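Local coordinates for DNA mismatch repair protein PMS1 (Saccharomyces cerevisiae, PDB 3H4L) that acts in DNA mismatch repair and, through an N-terminal region that holds an ATP analogue in the crystal, probably binds and hydrolyses ATP as related GHKL ATPases do, at residues E46-D51 against W193-K198; V235-P240 against D259-V264; Y286-P291 against L320-S325. All coordinates share one frame; numbering follows the deposited sequence.

The three contacts illustrate how distant stretches of chain are stitched together as neighbouring strands, once in one sheet and twice in another. Contact 1 closes first along the chain, within the large mixed sheet of the GHKL-type ATPase part. Contacts 2 and 3 follow in series and share the four-stranded sheet of the S5-like part, with centres about 13 Å apart; there strands 261-269 and 316-321 are neighbours, and Arg263 of contact 2 probably hydrogen-bonds Glu321 of contact 3. Contact 1 lies across the chain's centre, its own centre about 32 Å from that of contact 3. Helix 167-184 spans this divide, touching residues of contacts 1 and 3 and so joining the two parts.

Contact 1 of 3, residues E46-D51 against W193-K198; sequences EIIFKD and WNITPK
Phe49 and Trp193 meet through their backbones, where strand 46-50 runs parallel to strand 193-195. The amide N of Phe49 donates to Trp193 O at 2.9 Å and the bond is almost straight, 175° at the hydrogen; Phe49 O in turn accepts from Ile195 N at 2.7 Å. Trp193 N to Ile47 O and Asp51 N to Ile195 O extend the pattern at its two ends, each strand using alternate residues as parallel pairing requires.

The face carrying Phe49 and Asn194 is the tight one. The edge of the phenyl ring is turned to the partner backbone, so that CD1 of Phe49 lies 3.7 Å from Trp193 O, with this oxygen in the ring plane. Asn194 has CG anti to its backbone N (chi1 175°), which carries OD1 to within 3.6 Å of Phe49 CB; the same oxygen is hydrogen-bonded by the backbone N of Tyr52, just past the strand end.

The other face is looser and more open to solvent. Here Ile48 CG2 touches Ile195 CD1 at 3.7 Å, while the indole of Trp193 gets no closer to the Ile48 side chain than 4.3 Å, from its CD1 to CG1. Lys50 extends beyond Ile195, and past the strands Asp51 OD1 rests against Pro197 CD.

This parallel pair belongs to the mixed sheet of the GHKL-type ATPase part, where strand 56-61 flanks the first strand and strand 200-206 the second, from which Lys201 offers a cation-pi contact to Trp193. Helix 167-184 covers the tight face, with Phe171 edge-to-face against Phe49 and Cys174 and Ile178 beside it.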
ATOM      1  N   GLU B  46       3.472  13.825  -0.778  1.00 35.87           N
ATOM      2  CA  GLU B  46       3.450  12.493  -1.330  1.00 37.68           C
ATOM      3  C   GLU B  46       4.711  11.771  -0.902  1.00 36.03           C
ATOM      4  O   GLU B  46       5.809  12.320  -0.994  1.00 35.39           O
ATOM      5  CB  GLU B  46       3.379  12.583  -2.854  1.00 41.11           C
ATOM      6  CG  GLU B  46       3.212  11.263  -3.565  1.00 46.79           C
ATOM      7  CD  GLU B  46       3.281  11.436  -5.062  1.00 50.82           C
ATOM      8  OE1 GLU B  46       2.567  12.332  -5.578  1.00 53.30           O
ATOM      9  OE2 GLU B  46       4.045  10.689  -5.714  1.00 51.31           O
ATOM     10  N   ILE B  47       4.533  10.534  -0.442  1.00 33.76           N
ATOM     11  CA  ILE B  47       5.623   9.705   0.043  1.00 29.58           C
ATOM     12  C   ILE B  47       5.609   8.384  -0.702  1.00 29.91           C
ATOM     13  O   ILE B  47       4.607   7.668  -0.706  1.00 28.46           O
ATOM     14  CB  ILE B  47       5.448   9.447   1.546  1.00 28.27           C
ATOM     15  CG1 ILE B  47       5.354  10.782   2.287  1.00 26.82           C
ATOM     16  CG2 ILE B  47       6.592   8.625   2.080  1.00 26.01           C
ATOM     17  CD1 ILE B  47       5.071  10.631   3.751  1.00 27.61           C
ATOM     18  N   ILE B  48       6.726   8.067  -1.339  1.00 28.94           N
ATOM     19  CA  ILE B  48       6.837   6.840  -2.095  1.00 29.29           C
ATOM     20  C   ILE B  48       7.939   5.946  -1.528  1.00 30.08           C
ATOM     21  O   ILE B  48       9.102   6.332  -1.484  1.00 29.34           O
ATOM     22  CB  ILE B  48       7.108   7.165  -3.575  1.00 28.69           C
ATOM     23  CG1 ILE B  48       5.901   7.903  -4.155  1.00 32.72           C
ATOM     24  CG2 ILE B  48       7.354   5.908  -4.365  1.00 27.03           C
ATOM     25  CD1 ILE B  48       6.053   8.286  -5.618  1.00 35.07           C
ATOM     26  N   PHE B  49       7.554   4.756  -1.076  1.00 30.24           N
ATOM     27  CA  PHE B  49       8.500   3.786  -0.521  1.00 31.29           C
ATOM     28  C   PHE B  49       8.851   2.732  -1.555  1.00 31.78           C
ATOM     29  O   PHE B  49       7.970   2.267  -2.282  1.00 33.57           O
ATOM     30  CB  PHE B  49       7.893   3.027   0.672  1.00 31.04           C
ATOM     31  CG  PHE B  49       7.701   3.859   1.908  1.00 28.69           C
ATOM     32  CD1 PHE B  49       6.550   4.601   2.090  1.00 28.64           C
ATOM     33  CD2 PHE B  49       8.668   3.887   2.890  1.00 25.20           C
ATOM     34  CE1 PHE B  49       6.368   5.351   3.230  1.00 28.08           C
ATOM     35  CE2 PHE B  49       8.490   4.636   4.028  1.00 26.82           C
ATOM     36  CZ  PHE B  49       7.340   5.368   4.201  1.00 26.67           C
ATOM     37  N   LYS B  50      10.123   2.352  -1.631  1.00 31.17           N
ATOM     38  CA  LYS B  50      10.506   1.276  -2.536  1.00 32.43           C
ATOM     39  C   LYS B  50      10.909   0.116  -1.639  1.00 34.02           C
ATOM     40  O   LYS B  50      11.775   0.242  -0.773  1.00 32.30           O
ATOM     41  CB  LYS B  50      11.629   1.693  -3.472  1.00 32.80           C
ATOM     42  CG  LYS B  50      11.132   2.600  -4.592  1.00 35.34           C
ATOM     43  CD  LYS B  50      12.062   2.594  -5.808  1.00 36.95           C
ATOM     44  CE  LYS B  50      11.553   3.556  -6.885  1.00 39.32           C
ATOM     45  NZ  LYS B  50      12.423   3.569  -8.100  1.00 41.60           N
ATOM     46  N   ASP B  51      10.228  -1.005  -1.835  1.00 36.49           N
ATOM     47  CA  ASP B  51      10.421  -2.206  -1.039  1.00 38.11           C
ATOM     48  C   ASP B  51      10.359  -1.856   0.447  1.00 38.76           C
ATOM     49  O   ASP B  51      11.269  -2.153   1.222  1.00 38.82           O
ATOM     50  CB  ASP B  51      11.735  -2.908  -1.385  1.00 39.42           C
ATOM     51  CG  ASP B  51      11.791  -4.345  -0.840  1.00 43.30           C
ATOM     52  OD1 ASP B  51      10.735  -5.010  -0.769  1.00 43.69           O
ATOM     53  OD2 ASP B  51      12.892  -4.823  -0.497  1.00 45.91           O
ATOM     54  N   TRP B 193       2.486   5.540  -1.095  1.00 32.60           N
ATOM     55  CA  TRP B 193       2.493   4.331  -1.900  1.00 33.48           C
ATOM     56  C   TRP B 193       3.742   3.525  -1.573  1.00 32.69           C
ATOM     57  O   TRP B 193       4.718   4.047  -1.024  1.00 32.44           O
ATOM     58  CB  TRP B 193       2.551   4.652  -3.395  1.00 32.98           C
ATOM     59  CG  TRP B 193       1.594   5.660  -3.912  1.00 35.31           C
ATOM     60  CD1 TRP B 193       1.694   7.022  -3.822  1.00 34.85           C
ATOM     61  CD2 TRP B 193       0.458   5.393  -4.727  1.00 35.86           C
ATOM     62  NE1 TRP B 193       0.688   7.617  -4.545  1.00 34.07           N
ATOM     63  CE2 TRP B 193      -0.087   6.637  -5.106  1.00 35.51           C
ATOM     64  CE3 TRP B 193      -0.159   4.217  -5.173  1.00 38.85           C
ATOM     65  CZ2 TRP B 193      -1.216   6.741  -5.926  1.00 39.61           C
ATOM     66  CZ3 TRP B 193      -1.281   4.316  -5.989  1.00 41.15           C
ATOM     67  CH2 TRP B 193      -1.801   5.571  -6.354  1.00 39.86           C
ATOM     68  N   ASN B 194       3.698   2.246  -1.922  1.00 32.20           N
ATOM     69  CA  ASN B 194       4.840   1.378  -1.749  1.00 32.49           C
ATOM     70  C   ASN B 194       4.999   0.648  -3.058  1.00 34.13           C
ATOM     71  O   ASN B 194       4.074  -0.034  -3.510  1.00 36.24           O
ATOM     72  CB  ASN B 194       4.641   0.349  -0.647  1.00 30.55           C
ATOM     73  CG  ASN B 194       5.807  -0.617  -0.566  1.00 34.04           C
ATOM     74  OD1 ASN B 194       6.969  -0.190  -0.515  1.00 37.14           O
ATOM     75  ND2 ASN B 194       5.517  -1.916  -0.566  1.00 31.69           N
ATOM     76  N   ILE B 195       6.162   0.800  -3.675  1.00 34.89           N
ATOM     77  CA  ILE B 195       6.432   0.131  -4.933  1.00 36.23           C
ATOM     78  C   ILE B 195       7.153  -1.167  -4.612  1.00 37.42           C
ATOM     79  O   ILE B 195       8.256  -1.146  -4.065  1.00 35.61           O
ATOM     80  CB  ILE B 195       7.287   1.015  -5.834  1.00 37.99           C
ATOM     81  CG1 ILE B 195       6.453   2.219  -6.286  1.00 38.33           C
ATOM     82  CG2 ILE B 195       7.794   0.218  -7.021  1.00 37.76           C
ATOM     83  CD1 ILE B 195       7.259   3.303  -6.942  1.00 41.23           C
ATOM     84  N   THR B 196       6.514  -2.294  -4.940  1.00 39.86           N
ATOM     85  CA  THR B 196       7.078  -3.614  -4.655  1.00 40.31           C
ATOM     86  C   THR B 196       8.138  -4.020  -5.664  1.00 41.74           C
ATOM     87  O   THR B 196       8.073  -3.654  -6.838  1.00 40.31           O
ATOM     88  CB  THR B 196       5.995  -4.725  -4.636  1.00 39.47           C
ATOM     89  OG1 THR B 196       5.688  -5.123  -5.979  1.00 40.00           O
ATOM     90  CG2 THR B 196       4.735  -4.226  -3.958  1.00 38.86           C
ATOM     91  N   PRO B 197       9.134  -4.792  -5.214  1.00 43.70           N
ATOM     92  CA  PRO B 197      10.206  -5.239  -6.107  1.00 45.21           C
ATOM     93  C   PRO B 197       9.641  -5.895  -7.364  1.00 46.58           C
ATOM     94  O   PRO B 197      10.286  -5.902  -8.415  1.00 47.67           O
ATOM     95  CB  PRO B 197      10.998  -6.208  -5.233  1.00 45.30           C
ATOM     96  CG  PRO B 197       9.961  -6.697  -4.220  1.00 45.88           C
ATOM     97  CD  PRO B 197       9.235  -5.434  -3.891  1.00 42.93           C
ATOM     98  N   LYS B 198       8.422  -6.424  -7.253  1.00 46.68           N
ATOM     99  CA  LYS B 198       7.762  -7.080  -8.380  1.00 46.29           C
ATOM    100  C   LYS B 198       7.042  -6.098  -9.303  1.00 46.45           C
ATOM    101  O   LYS B 198       6.237  -6.501 -10.148  1.00 47.07           O
ATOM    102  CB  LYS B 198       6.784  -8.134  -7.877  1.00 46.10           C
TER

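Contact 2 of 3, residues V235-P240 against D259-V264; sequences VLDLNP and DYKIRV
Leu238 lies over the ring of Tyr260, the two side chains running side by side in the same direction. Tyr260 has CG trans to its backbone N (chi1 -162°), which lays the ring beneath Leu238 CB, 3.8 Å from the centroid and 9° off the normal, a CH-pi contact. The hydroxyl is hydrogen-bonded to His341 O.

This antiparallel pair edges the four-stranded sheet of the S5-like part, strand 229-237 being outermost; Leu236 and Leu238 pack on helix 343-362. Leu236 and Ile262 exchange backbone bonds, their side chains on the face opposite Asp237 and Lys261.

Asn239 OD1 accepts from Tyr260 N at 2.6 Å, the donor 36° above the carbonyl plane, while ND2 donates to Asp237 OD1 at 3.2 Å and weakly to Asp259 OD1. Its backbone N reaches that same Asp237 oxygen, an Asx turn. A leucine here would probably leave the N-H of Tyr260 without its acceptor and strip Asp237 of the side-chain amide, though not of the Asx-turn bond.

Lys261 NZ makes a long salt bridge, 3.6 Å, to Asp237 OD2 and another, with a weak hydrogen bond, to Asp259 OD1. One ammonium group between two acids probably eases their mutual repulsion.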
ATOM      1  N   VAL B 235     -12.480  23.341  27.190  1.00 58.86           N
ATOM      2  CA  VAL B 235     -11.771  24.594  27.408  1.00 59.79           C
ATOM      3  C   VAL B 235     -11.281  24.658  28.854  1.00 60.90           C
ATOM      4  O   VAL B 235     -12.053  24.966  29.767  1.00 61.94           O
ATOM      5  CB  VAL B 235     -12.669  25.825  27.137  1.00 58.93           C
ATOM      6  CG1 VAL B 235     -11.880  27.108  27.378  1.00 59.49           C
ATOM      7  CG2 VAL B 235     -13.174  25.801  25.712  1.00 58.86           C
ATOM      8  N   LEU B 236      -9.999  24.359  29.056  1.00 60.74           N
ATOM      9  CA  LEU B 236      -9.394  24.395  30.384  1.00 61.43           C
ATOM     10  C   LEU B 236      -8.942  25.820  30.706  1.00 63.06           C
ATOM     11  O   LEU B 236      -7.933  26.291  30.183  1.00 63.80           O
ATOM     12  CB  LEU B 236      -8.180  23.470  30.437  1.00 60.18           C
ATOM     13  CG  LEU B 236      -8.362  22.085  29.820  1.00 59.21           C
ATOM     14  CD1 LEU B 236      -7.031  21.344  29.810  1.00 57.94           C
ATOM     15  CD2 LEU B 236      -9.416  21.319  30.601  1.00 59.90           C
ATOM     16  N   ASP B 237      -9.691  26.515  31.553  1.00 64.88           N
ATOM     17  CA  ASP B 237      -9.316  27.873  31.924  1.00 66.51           C
ATOM     18  C   ASP B 237      -8.191  27.758  32.944  1.00 66.57           C
ATOM     19  O   ASP B 237      -8.400  27.276  34.057  1.00 66.63           O
ATOM     20  CB  ASP B 237     -10.505  28.606  32.541  1.00 68.76           C
ATOM     21  CG  ASP B 237     -10.213  30.071  32.792  1.00 70.83           C
ATOM     22  OD1 ASP B 237      -9.256  30.367  33.537  1.00 71.63           O
ATOM     23  OD2 ASP B 237     -10.940  30.926  32.241  1.00 72.64           O
ATOM     24  N   LEU B 238      -6.999  28.208  32.571  1.00 66.47           N
ATOM     25  CA  LEU B 238      -5.853  28.106  33.462  1.00 66.38           C
ATOM     26  C   LEU B 238      -5.304  29.455  33.940  1.00 67.44           C
ATOM     27  O   LEU B 238      -4.258  29.507  34.586  1.00 67.82           O
ATOM     28  CB  LEU B 238      -4.749  27.322  32.754  1.00 65.62           C
ATOM     29  CG  LEU B 238      -3.850  26.435  33.609  1.00 65.83           C
ATOM     30  CD1 LEU B 238      -4.646  25.267  34.159  1.00 65.67           C
ATOM     31  CD2 LEU B 238      -2.716  25.916  32.768  1.00 66.92           C
ATOM     32  N   ASN B 239      -6.018  30.536  33.634  1.00 68.50           N
ATOM     33  CA  ASN B 239      -5.601  31.890  34.012  1.00 69.64           C
ATOM     34  C   ASN B 239      -5.213  32.085  35.483  1.00 71.12           C
ATOM     35  O   ASN B 239      -4.228  32.762  35.785  1.00 71.80           O
ATOM     36  CB  ASN B 239      -6.696  32.892  33.632  1.00 69.10           C
ATOM     37  CG  ASN B 239      -6.866  33.029  32.129  1.00 69.17           C
ATOM     38  OD1 ASN B 239      -5.961  33.479  31.430  1.00 68.38           O
ATOM     39  ND2 ASN B 239      -8.029  32.635  31.624  1.00 68.99           N
ATOM     40  N   PRO B 240      -5.987  31.514  36.421  1.00 71.69           N
ATOM     41  CA  PRO B 240      -5.629  31.686  37.831  1.00 72.04           C
ATOM     42  C   PRO B 240      -4.500  30.752  38.271  1.00 73.15           C
ATOM     43  O   PRO B 240      -4.231  30.620  39.465  1.00 73.14           O
ATOM     44  CB  PRO B 240      -6.938  31.381  38.546  1.00 72.06           C
ATOM     45  CG  PRO B 240      -7.523  30.304  37.690  1.00 71.22           C
ATOM     46  CD  PRO B 240      -7.300  30.855  36.294  1.00 71.42           C
ATOM     47  N   ASP B 259      -4.221  35.402  27.922  1.00 73.41           N
ATOM     48  CA  ASP B 259      -5.445  34.635  28.192  1.00 72.65           C
ATOM     49  C   ASP B 259      -5.040  33.162  28.175  1.00 71.68           C
ATOM     50  O   ASP B 259      -4.996  32.533  27.114  1.00 71.34           O
ATOM     51  CB  ASP B 259      -6.496  34.889  27.099  1.00 73.53           C
ATOM     52  CG  ASP B 259      -7.882  34.347  27.468  1.00 75.56           C
ATOM     53  OD1 ASP B 259      -7.958  33.350  28.219  1.00 76.50           O
ATOM     54  OD2 ASP B 259      -8.899  34.910  26.996  1.00 75.14           O
ATOM     55  N   TYR B 260      -4.743  32.618  29.351  1.00 70.67           N
ATOM     56  CA  TYR B 260      -4.306  31.233  29.465  1.00 69.35           C
ATOM     57  C   TYR B 260      -5.439  30.207  29.443  1.00 68.15           C
ATOM     58  O   TYR B 260      -5.739  29.576  30.459  1.00 67.10           O
ATOM     59  CB  TYR B 260      -3.472  31.050  30.738  1.00 69.77           C
ATOM     60  CG  TYR B 260      -2.626  29.798  30.742  1.00 70.53           C
ATOM     61  CD1 TYR B 260      -1.723  29.548  31.774  1.00 71.02           C
ATOM     62  CD2 TYR B 260      -2.711  28.867  29.703  1.00 70.47           C
ATOM     63  CE1 TYR B 260      -0.922  28.405  31.772  1.00 71.18           C
ATOM     64  CE2 TYR B 260      -1.921  27.722  29.692  1.00 71.16           C
ATOM     65  CZ  TYR B 260      -1.029  27.497  30.728  1.00 71.65           C
ATOM     66  OH  TYR B 260      -0.254  26.359  30.723  1.00 71.59           O
ATOM     67  N   LYS B 261      -6.057  30.048  28.275  1.00 66.08           N
ATOM     68  CA  LYS B 261      -7.136  29.084  28.087  1.00 64.22           C
ATOM     69  C   LYS B 261      -6.673  28.005  27.107  1.00 63.17           C
ATOM     70  O   LYS B 261      -6.089  28.304  26.061  1.00 63.09           O
ATOM     71  CB  LYS B 261      -8.398  29.770  27.541  1.00 63.68           C
ATOM     72  CG  LYS B 261      -9.227  30.543  28.573  1.00 63.18           C
ATOM     73  CD  LYS B 261     -10.622  30.863  28.020  1.00 62.35           C
ATOM     74  CE  LYS B 261     -11.521  31.563  29.039  1.00 61.57           C
ATOM     75  NZ  LYS B 261     -11.144  32.987  29.254  1.00 61.91           N
ATOM     76  N   ILE B 262      -6.917  26.748  27.450  1.00 61.17           N
ATOM     77  CA  ILE B 262      -6.521  25.656  26.575  1.00 59.20           C
ATOM     78  C   ILE B 262      -7.746  25.001  25.952  1.00 57.40           C
ATOM     79  O   ILE B 262      -8.583  24.422  26.645  1.00 54.83           O
ATOM     80  CB  ILE B 262      -5.719  24.573  27.328  1.00 59.63           C
ATOM     81  CG1 ILE B 262      -4.496  25.199  27.998  1.00 59.27           C
ATOM     82  CG2 ILE B 262      -5.279  23.483  26.350  1.00 59.01           C
ATOM     83  CD1 ILE B 262      -3.712  24.234  28.864  1.00 60.58           C
ATOM     84  N   ARG B 263      -7.842  25.115  24.635  1.00 56.07           N
ATOM     85  CA  ARG B 263      -8.945  24.530  23.899  1.00 55.31           C
ATOM     86  C   ARG B 263      -8.549  23.113  23.471  1.00 54.41           C
ATOM     87  O   ARG B 263      -7.572  22.919  22.734  1.00 53.07           O
ATOM     88  CB  ARG B 263      -9.271  25.392  22.680  1.00 54.91           C
ATOM     89  N   VAL B 264      -9.300  22.127  23.958  1.00 53.09           N
ATOM     90  CA  VAL B 264      -9.047  20.726  23.631  1.00 51.11           C
ATOM     91  C   VAL B 264     -10.142  20.201  22.699  1.00 50.52           C
ATOM     92  O   VAL B 264     -11.290  20.003  23.110  1.00 48.25           O
ATOM     93  CB  VAL B 264      -8.994  19.862  24.910  1.00 50.86           C
ATOM     94  CG1 VAL B 264      -8.957  18.378  24.557  1.00 49.78           C
ATOM     95  CG2 VAL B 264      -7.771  20.239  25.724  1.00 50.86           C
TER

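Contact 3 of 3, residues Y286-P291 against L320-S325; sequences YVNKRP and LELPMS
Asn288 N donates to Leu320 O at 2.9 Å, bent to 150° at the hydrogen and tilted out of the carbonyl plane. The same oxygen is approached by Val287 CA at 3.1 Å in a CA-H...O contact, so two consecutive residues close on one carbonyl. One step back, Leu320 N donates to Tyr286 O, and the pair of bonds frames the parallel match of Val287 with Leu320.

The side chains then divide by chemistry. Val287 reaches across with both its methyls: CG2 lies 4.1 Å from Leu320 CB, while CG1 meets Leu322 CD2 at 3.7 Å. Leu322 makes that second touch from an unusual position, with CG set between the backbone N and the carbonyl carbon (chi1 76°), and the two side chains meet at a slant. Together they form a small apolar patch just where the strands end.

On the polar side, the amide of Asn288 comes up to the carboxylate of Glu321, the side chains crossing at about a right angle with their planes 34° apart. Glu321 OE1 is hydrogen-bonded by the side chain of Asn319, whose other end accepts from Lys289 N; this asparagine therefore ties both segments together. Lys289 NZ stays 4.7 Å from Glu321 OE1, close enough that some attraction is likely, though the charged atoms are not in contact. Both Asn288 and Lys289 have positive phi, which swings the chain off the strand.

Strands 283-287 and 316-321 are the parallel pair of a beta-alpha-beta unit crossing through helix 295-306. Strand 261-269 lies on the far side of 316-321, placing Val264 against Leu320 and Ile262 against Leu322. Tyr286 points to helix 167-184, packing on Ile183 and Ile184 and bonding Gly180 O through its hydroxyl.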
ATOM      1  N   TYR B 286      -1.940  16.156  20.043  1.00 49.06           N
ATOM      2  CA  TYR B 286      -1.305  17.263  19.367  1.00 49.50           C
ATOM      3  C   TYR B 286      -1.398  18.572  20.138  1.00 50.42           C
ATOM      4  O   TYR B 286      -2.397  18.858  20.797  1.00 47.57           O
ATOM      5  CB  TYR B 286      -1.938  17.476  17.997  1.00 49.12           C
ATOM      6  CG  TYR B 286      -2.133  16.232  17.173  1.00 47.19           C
ATOM      7  CD1 TYR B 286      -3.198  15.371  17.418  1.00 45.11           C
ATOM      8  CD2 TYR B 286      -1.297  15.960  16.090  1.00 46.15           C
ATOM      9  CE1 TYR B 286      -3.437  14.282  16.593  1.00 47.11           C
ATOM     10  CE2 TYR B 286      -1.524  14.875  15.265  1.00 45.46           C
ATOM     11  CZ  TYR B 286      -2.601  14.044  15.511  1.00 45.62           C
ATOM     12  OH  TYR B 286      -2.889  13.026  14.632  1.00 42.58           O
ATOM     13  N   VAL B 287      -0.335  19.360  20.046  1.00 52.11           N
ATOM     14  CA  VAL B 287      -0.284  20.668  20.675  1.00 53.71           C
ATOM     15  C   VAL B 287       0.017  21.606  19.516  1.00 54.59           C
ATOM     16  O   VAL B 287       1.107  21.582  18.939  1.00 54.30           O
ATOM     17  CB  VAL B 287       0.821  20.748  21.741  1.00 53.74           C
ATOM     18  CG1 VAL B 287       0.883  22.158  22.325  1.00 55.31           C
ATOM     19  CG2 VAL B 287       0.540  19.739  22.837  1.00 52.90           C
ATOM     20  N   ASN B 288      -0.975  22.416  19.167  1.00 56.32           N
ATOM     21  CA  ASN B 288      -0.860  23.341  18.047  1.00 57.82           C
ATOM     22  C   ASN B 288      -0.512  22.589  16.761  1.00 58.42           C
ATOM     23  O   ASN B 288       0.503  22.859  16.116  1.00 58.89           O
ATOM     24  CB  ASN B 288       0.180  24.434  18.329  1.00 56.41           C
ATOM     25  CG  ASN B 288      -0.215  25.329  19.493  1.00 56.14           C
ATOM     26  OD1 ASN B 288      -1.401  25.584  19.736  1.00 51.41           O
ATOM     27  ND2 ASN B 288       0.784  25.824  20.213  1.00 56.61           N
ATOM     28  N   LYS B 289      -1.368  21.626  16.428  1.00 59.21           N
ATOM     29  CA  LYS B 289      -1.272  20.803  15.224  1.00 59.77           C
ATOM     30  C   LYS B 289       0.026  20.064  14.915  1.00 59.99           C
ATOM     31  O   LYS B 289       0.330  19.814  13.753  1.00 60.97           O
ATOM     32  CB  LYS B 289      -1.663  21.646  14.014  1.00 60.37           C
ATOM     33  CG  LYS B 289      -2.974  22.401  14.186  1.00 61.40           C
ATOM     34  CD  LYS B 289      -4.128  21.448  14.457  1.00 65.08           C
ATOM     35  CE  LYS B 289      -5.466  22.182  14.475  1.00 67.45           C
ATOM     36  NZ  LYS B 289      -6.621  21.266  14.738  1.00 67.06           N
ATOM     37  N   ARG B 290       0.784  19.693  15.936  1.00 62.01           N
ATOM     38  CA  ARG B 290       2.027  18.974  15.702  1.00 65.06           C
ATOM     39  C   ARG B 290       2.138  17.774  16.627  1.00 66.02           C
ATOM     40  O   ARG B 290       1.974  17.901  17.842  1.00 65.76           O
ATOM     41  CB  ARG B 290       3.217  19.909  15.917  1.00 67.27           C
ATOM     42  CG  ARG B 290       3.135  21.165  15.076  1.00 71.05           C
ATOM     43  CD  ARG B 290       4.252  22.141  15.388  1.00 74.16           C
ATOM     44  NE  ARG B 290       4.158  23.339  14.559  1.00 76.75           N
ATOM     45  CZ  ARG B 290       4.981  24.379  14.656  1.00 78.48           C
ATOM     46  NH1 ARG B 290       5.961  24.365  15.552  1.00 79.32           N
ATOM     47  NH2 ARG B 290       4.826  25.430  13.860  1.00 79.28           N
ATOM     48  N   PRO B 291       2.406  16.582  16.063  1.00 66.65           N
ATOM     49  CA  PRO B 291       2.528  15.399  16.914  1.00 68.19           C
ATOM     50  C   PRO B 291       3.544  15.694  17.993  1.00 70.12           C
ATOM     51  O   PRO B 291       4.635  16.171  17.702  1.00 71.74           O
ATOM     52  CB  PRO B 291       3.017  14.328  15.946  1.00 66.48           C
ATOM     53  CG  PRO B 291       2.326  14.691  14.700  1.00 66.89           C
ATOM     54  CD  PRO B 291       2.508  16.207  14.644  1.00 66.78           C
ATOM     55  N   LEU B 320      -4.433  20.018  21.600  1.00 55.43           N
ATOM     56  CA  LEU B 320      -4.376  21.036  22.642  1.00 57.90           C
ATOM     57  C   LEU B 320      -3.930  22.305  21.940  1.00 59.37           C
ATOM     58  O   LEU B 320      -2.802  22.393  21.440  1.00 59.75           O
ATOM     59  CB  LEU B 320      -3.365  20.678  23.738  1.00 57.74           C
ATOM     60  CG  LEU B 320      -3.521  19.359  24.495  1.00 58.78           C
ATOM     61  CD1 LEU B 320      -2.746  19.438  25.805  1.00 57.02           C
ATOM     62  CD2 LEU B 320      -4.993  19.083  24.773  1.00 59.54           C
ATOM     63  N   GLU B 321      -4.836  23.275  21.888  1.00 61.07           N
ATOM     64  CA  GLU B 321      -4.578  24.549  21.244  1.00 63.00           C
ATOM     65  C   GLU B 321      -4.379  25.599  22.332  1.00 64.53           C
ATOM     66  O   GLU B 321      -5.217  25.755  23.218  1.00 64.57           O
ATOM     67  CB  GLU B 321      -5.771  24.920  20.358  1.00 64.33           C
ATOM     68  CG  GLU B 321      -5.507  26.004  19.324  1.00 65.13           C
ATOM     69  CD  GLU B 321      -4.545  25.548  18.247  1.00 67.38           C
ATOM     70  OE1 GLU B 321      -4.824  24.516  17.596  1.00 65.63           O
ATOM     71  OE2 GLU B 321      -3.508  26.222  18.052  1.00 69.84           O
ATOM     72  N   LEU B 322      -3.256  26.305  22.271  1.00 66.17           N
ATOM     73  CA  LEU B 322      -2.957  27.349  23.245  1.00 68.15           C
ATOM     74  C   LEU B 322      -1.783  28.187  22.744  1.00 69.92           C
ATOM     75  O   LEU B 322      -1.117  27.824  21.770  1.00 69.95           O
ATOM     76  CB  LEU B 322      -2.614  26.738  24.611  1.00 67.16           C
ATOM     77  CG  LEU B 322      -1.232  26.105  24.796  1.00 66.70           C
ATOM     78  CD1 LEU B 322      -1.007  25.810  26.266  1.00 66.00           C
ATOM     79  CD2 LEU B 322      -1.119  24.843  23.964  1.00 65.64           C
ATOM     80  N   PRO B 323      -1.525  29.334  23.391  1.00 72.14           N
ATOM     81  CA  PRO B 323      -0.406  30.176  22.952  1.00 73.22           C
ATOM     82  C   PRO B 323       0.941  29.518  23.252  1.00 74.33           C
ATOM     83  O   PRO B 323       1.150  29.017  24.355  1.00 73.88           O
ATOM     84  CB  PRO B 323      -0.629  31.475  23.731  1.00 72.91           C
ATOM     85  CG  PRO B 323      -1.331  31.010  24.981  1.00 72.96           C
ATOM     86  CD  PRO B 323      -2.309  29.996  24.450  1.00 72.18           C
ATOM     87  N   MET B 324       1.843  29.504  22.269  1.00 75.66           N
ATOM     88  CA  MET B 324       3.160  28.889  22.457  1.00 77.60           C
ATOM     89  C   MET B 324       3.958  29.624  23.520  1.00 77.61           C
ATOM     90  O   MET B 324       4.885  29.072  24.117  1.00 78.25           O
ATOM     91  CB  MET B 324       3.967  28.893  21.159  1.00 79.82           C
ATOM     92  CG  MET B 324       5.441  28.547  21.388  1.00 82.14           C
ATOM     93  SD  MET B 324       6.451  28.597  19.905  1.00 86.13           S
ATOM     94  CE  MET B 324       6.325  26.864  19.364  1.00 85.31           C
ATOM     95  N   SER B 325       3.593  30.881  23.734  1.00 77.21           N
ATOM     96  CA  SER B 325       4.246  31.728  24.719  1.00 77.01           C
ATOM     97  C   SER B 325       4.236  31.063  26.095  1.00 77.28           C
ATOM     98  O   SER B 325       5.099  31.327  26.934  1.00 76.94           O
ATOM     99  CB  SER B 325       3.528  33.076  24.783  1.00 76.29           C
ATOM    100  OG  SER B 325       2.503  33.142  23.803  1.00 73.94           O
TER